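PDB 1B8Z: protein (histonelike protein HU) from Thermotoga maritima, which binds and wraps DNA as a histone-like protein, stabilizing it and so preventing its denaturation under extreme environmental conditions. Local coordinates for residues Leu23-Asp26 / Thr27-Thr31; Glu30-Thr33 / Glu34-Lys38. All coordinates share one frame; numbering follows the deposited sequence.

Overall arrangement
Contacts 1 and 2 are successive sections of one long helix, 18-37, and illustrate how a single helix can serve several neighbours along its length. Their centres lie about 10 Å apart, and Glu30 and Thr31 belong to both, closing contact 1 and opening contact 2. The centre of contact 1 lies about 9 Å from the centre of the chain and that of contact 2, which runs to the end of the helix, about 12 Å. Both touch the second subunit of the dimer, whose Lys13 reaches the shared Thr31 and, further along, Glu34. In contact 1, Leu25 also touches helix 3-14 of the same chain.

Contact 1 of 2, residues Leu23-Asp26 / Thr27-Thr31; sequences LILD and TILET
Thr27 is tied back to Leu23 in a local contact one turn apart, within the long helix 18-37 where it packs against the second subunit. Two donors of Thr27 grip Leu23 O: its backbone N at 2.9 Å, and its hydroxyl OG1, which lies 2.7 Å from Leu23 O. They approach from opposite faces of the carbonyl plane, the hydroxyl well above it. The torsion responsible sets OG1 beside the backbone N of Thr27 (chi1 -56°), turned back toward the preceding turn. Thr31 repeats the pattern, its OG1 2.8 Å from Thr27 O, and Lys13 of the second subunit also bonds this hydroxyl. A valine in place of Thr27 lacks the hydroxyl, and the second grip on Leu23 O would probably be lost, leaving that carbonyl less firmly held.

On another side, methyl CG2 of Ile24 meets CD1 of Ile28 at 3.8 Å, the two side chains crossing at a slant, and each residue packs on its own counterpart in the second subunit. Leu25 CD1 lies 4.2 Å from Leu29 CG, while Leu25 also touches Lys3 and Ile7 of helix 3-14. Asp26 turns its carboxylate to Lys22 and Lys3 in salt bridges. Apolar, hydroxyl-bearing and charged faces on one helix are characteristic of an amphipathic helix, here at the dimer interface of the HU fold.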
loop_
_atom_site.group_PDB
_atom_site.type_symbol
_atom_site.label_atom_id
_atom_site.label_comp_id
_atom_site.label_asym_id
_atom_site.label_seq_id
_atom_site.Cartn_x
_atom_site.Cartn_y
_atom_site.Cartn_z
ATOM N N LEU B 23 8.218 6.321 7.462
ATOM C CA LEU B 23 7.143 7.029 8.150
ATOM C C LEU B 23 5.866 7.080 7.295
ATOM O O LEU B 23 4.793 6.696 7.764
ATOM C CB LEU B 23 7.585 8.440 8.546
ATOM C CG LEU B 23 6.455 9.362 9.003
ATOM C CD1 LEU B 23 5.903 8.938 10.351
ATOM C CD2 LEU B 23 6.894 10.823 9.028
ATOM N N ILE B 24 6.102 7.396 6.009
ATOM C CA ILE B 24 4.886 7.501 5.157
ATOM C C ILE B 24 4.305 6.136 4.869
ATOM O O ILE B 24 3.071 5.953 4.966
ATOM C CB ILE B 24 5.193 8.324 3.904
ATOM C CG1 ILE B 24 5.352 9.794 4.332
ATOM C CG2 ILE B 24 4.052 8.198 2.906
ATOM C CD1 ILE B 24 6.021 10.677 3.317
ATOM N N LEU B 25 5.126 5.105 4.639
ATOM C CA LEU B 25 4.586 3.767 4.425
ATOM C C LEU B 25 3.836 3.271 5.646
ATOM O O LEU B 25 2.711 2.788 5.538
ATOM C CB LEU B 25 5.746 2.810 4.101
ATOM C CG LEU B 25 5.359 1.343 4.009
ATOM C CD1 LEU B 25 4.353 1.052 2.915
ATOM C CD2 LEU B 25 6.595 0.449 3.835
ATOM N N ASP B 26 4.452 3.451 6.836
ATOM C CA ASP B 26 3.751 2.976 8.050
ATOM C C ASP B 26 2.436 3.752 8.239
ATOM O O ASP B 26 1.461 3.092 8.669
ATOM C CB ASP B 26 4.666 3.183 9.248
ATOM C CG ASP B 26 5.746 2.117 9.357
ATOM O OD1 ASP B 26 5.674 1.090 8.670
ATOM O OD2 ASP B 26 6.652 2.333 10.195
ATOM N N THR B 27 2.427 5.028 7.941
ATOM C CA THR B 27 1.186 5.816 8.113
ATOM C C THR B 27 0.125 5.400 7.100
ATOM O O THR B 27 -1.058 5.292 7.451
ATOM C CB THR B 27 1.521 7.296 8.019
ATOM O OG1 THR B 27 2.536 7.595 9.008
ATOM C CG2 THR B 27 0.285 8.124 8.365
ATOM N N ILE B 28 0.535 5.094 5.861
ATOM C CA ILE B 28 -0.398 4.532 4.900
ATOM C C ILE B 28 -0.980 3.219 5.424
ATOM O O ILE B 28 -2.198 3.025 5.399
ATOM C CB ILE B 28 0.304 4.271 3.537
ATOM C CG1 ILE B 28 0.623 5.610 2.885
ATOM C CG2 ILE B 28 -0.604 3.412 2.642
ATOM C CD1 ILE B 28 1.685 5.425 1.789
ATOM N N LEU B 29 -0.166 2.282 5.893
ATOM C CA LEU B 29 -0.670 0.999 6.372
ATOM C C LEU B 29 -1.571 1.181 7.597
ATOM O O LEU B 29 -2.584 0.479 7.609
ATOM C CB LEU B 29 0.456 0.025 6.717
ATOM C CG LEU B 29 1.394 -0.249 5.534
ATOM C CD1 LEU B 29 2.578 -1.063 6.048
ATOM C CD2 LEU B 29 0.670 -0.929 4.384
ATOM N N GLU B 30 -1.228 2.087 8.486
ATOM C CA GLU B 30 -2.075 2.337 9.662
ATOM C C GLU B 30 -3.393 2.956 9.217
ATOM O O GLU B 30 -4.446 2.536 9.745
ATOM C CB GLU B 30 -1.322 3.299 10.578
ATOM C CG GLU B 30 -0.172 2.560 11.259
ATOM C CD GLU B 30 0.769 3.429 12.062
ATOM O OE1 GLU B 30 0.466 4.611 12.325
ATOM O OE2 GLU B 30 1.847 2.913 12.447
ATOM N N THR B 31 -3.345 3.854 8.241
ATOM C CA THR B 31 -4.604 4.479 7.777
ATOM C C THR B 31 -5.518 3.483 7.117
ATOM O O THR B 31 -6.738 3.498 7.315
ATOM C CB THR B 31 -4.303 5.667 6.868
ATOM O OG1 THR B 31 -3.512 6.586 7.637
ATOM C CG2 THR B 31 -5.557 6.387 6.386
#

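Contact 2 of 2, residues Glu30-Thr33 / Glu34-Lys38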
loop_
_atom_site.group_PDB
_atom_site.type_symbol
_atom_site.label_atom_id
_atom_site.label_comp_id
_atom_site.label_asym_id
_atom_site.label_seq_id
_atom_site.Cartn_x
_atom_site.Cartn_y
_atom_site.Cartn_z
ATOM N N GLU B 30 -1.228 2.087 8.486
ATOM C CA GLU B 30 -2.075 2.337 9.662
ATOM C C GLU B 30 -3.393 2.956 9.217
ATOM O O GLU B 30 -4.446 2.536 9.745
ATOM C CB GLU B 30 -1.322 3.299 10.578
ATOM C CG GLU B 30 -0.172 2.560 11.259
ATOM C CD GLU B 30 0.769 3.429 12.062
ATOM O OE1 GLU B 30 0.466 4.611 12.325
ATOM O OE2 GLU B 30 1.847 2.913 12.447
ATOM N N THR B 31 -3.345 3.854 8.241
ATOM C CA THR B 31 -4.604 4.479 7.777
ATOM C C THR B 31 -5.518 3.483 7.117
ATOM O O THR B 31 -6.738 3.498 7.315
ATOM C CB THR B 31 -4.303 5.667 6.868
ATOM O OG1 THR B 31 -3.512 6.586 7.637
ATOM C CG2 THR B 31 -5.557 6.387 6.386
ATOM N N ILE B 32 -4.997 2.581 6.271
ATOM C CA ILE B 32 -5.818 1.556 5.658
ATOM C C ILE B 32 -6.368 0.614 6.720
ATOM O O ILE B 32 -7.562 0.271 6.706
ATOM C CB ILE B 32 -4.990 0.768 4.606
ATOM C CG1 ILE B 32 -4.656 1.708 3.465
ATOM C CG2 ILE B 32 -5.752 -0.493 4.186
ATOM C CD1 ILE B 32 -3.669 1.063 2.460
ATOM N N THR B 33 -5.560 0.186 7.677
ATOM C CA THR B 33 -6.020 -0.722 8.743
ATOM C C THR B 33 -7.146 -0.076 9.541
ATOM O O THR B 33 -8.135 -0.776 9.784
ATOM C CB THR B 33 -4.832 -1.027 9.668
ATOM O OG1 THR B 33 -3.856 -1.735 8.892
ATOM C CG2 THR B 33 -5.255 -1.882 10.854
ATOM N N GLU B 34 -6.990 1.189 9.900
ATOM C CA GLU B 34 -8.030 1.880 10.683
ATOM C C GLU B 34 -9.324 1.961 9.884
ATOM O O GLU B 34 -10.407 1.712 10.437
ATOM C CB GLU B 34 -7.596 3.286 11.070
ATOM C CG GLU B 34 -6.485 3.360 12.098
ATOM C CD GLU B 34 -5.852 4.731 12.227
ATOM O OE1 GLU B 34 -6.422 5.742 11.763
ATOM O OE2 GLU B 34 -4.745 4.811 12.807
ATOM N N ALA B 35 -9.255 2.252 8.586
ATOM C CA ALA B 35 -10.469 2.325 7.765
ATOM C C ALA B 35 -11.183 0.982 7.709
ATOM O O ALA B 35 -12.416 0.891 7.871
ATOM C CB ALA B 35 -10.111 2.794 6.353
ATOM N N LEU B 36 -10.432 -0.101 7.522
ATOM C CA LEU B 36 -10.993 -1.447 7.465
ATOM C C LEU B 36 -11.605 -1.840 8.812
ATOM O O LEU B 36 -12.642 -2.519 8.833
ATOM C CB LEU B 36 -9.944 -2.491 7.069
ATOM C CG LEU B 36 -9.450 -2.310 5.625
ATOM C CD1 LEU B 36 -8.324 -3.303 5.363
ATOM C CD2 LEU B 36 -10.563 -2.425 4.618
ATOM N N ALA B 37 -10.989 -1.390 9.892
ATOM C CA ALA B 37 -11.487 -1.700 11.244
ATOM C C ALA B 37 -12.860 -1.079 11.468
ATOM O O ALA B 37 -13.669 -1.676 12.209
ATOM C CB ALA B 37 -10.513 -1.193 12.291
ATOM N N LYS B 38 -13.154 0.043 10.848
ATOM C CA LYS B 38 -14.439 0.723 10.918
ATOM C C LYS B 38 -15.396 0.273 9.823
ATOM O O LYS B 38 -16.473 0.861 9.622
ATOM C CB LYS B 38 -14.237 2.231 10.773
ATOM C CG LYS B 38 -13.466 2.956 11.846
ATOM C CD LYS B 38 -13.615 4.461 11.677
ATOM C CE LYS B 38 -12.410 5.095 11.018
ATOM N NZ LYS B 38 -12.544 6.580 10.924
#
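Glu34 folds back over the preceding turn of the helix, its CG coming within 3.2 Å of Glu30 O while its backbone N bonds that same oxygen at 2.9 Å. The side chain is swung to the backbone-N side (chi1 -70°) and then runs extended, which carries the carboxylate toward Glu30. The two acids do not pair: Glu30 OE1 and Glu34 OE2 stand 5.2 Å apart, and Glu34 OE1 instead makes a salt bridge to Lys13 of the second subunit, which probably eases the repulsion between the like charges.

Thr33 O accepts a hydrogen bond from the backbone N of Ala37, 2.9 Å away, in the last full turn of helix 18-37, one of the long helices through which the HU dimer is built. The hydroxyl of Thr33 is directed backward instead, to Leu29 O, and its side chain packs on Lys88 of the second subunit.

Ile32 supplies the apolar side. Its CG2 lies 4.0 Å from Leu36 CD1, the two side chains running alongside each other in the same direction, and Leu36 CG sits 3.4 Å from Ile32 O. Beyond this pair, Leu36 packs on Val52 of its own chain and on Val89 of the second subunit.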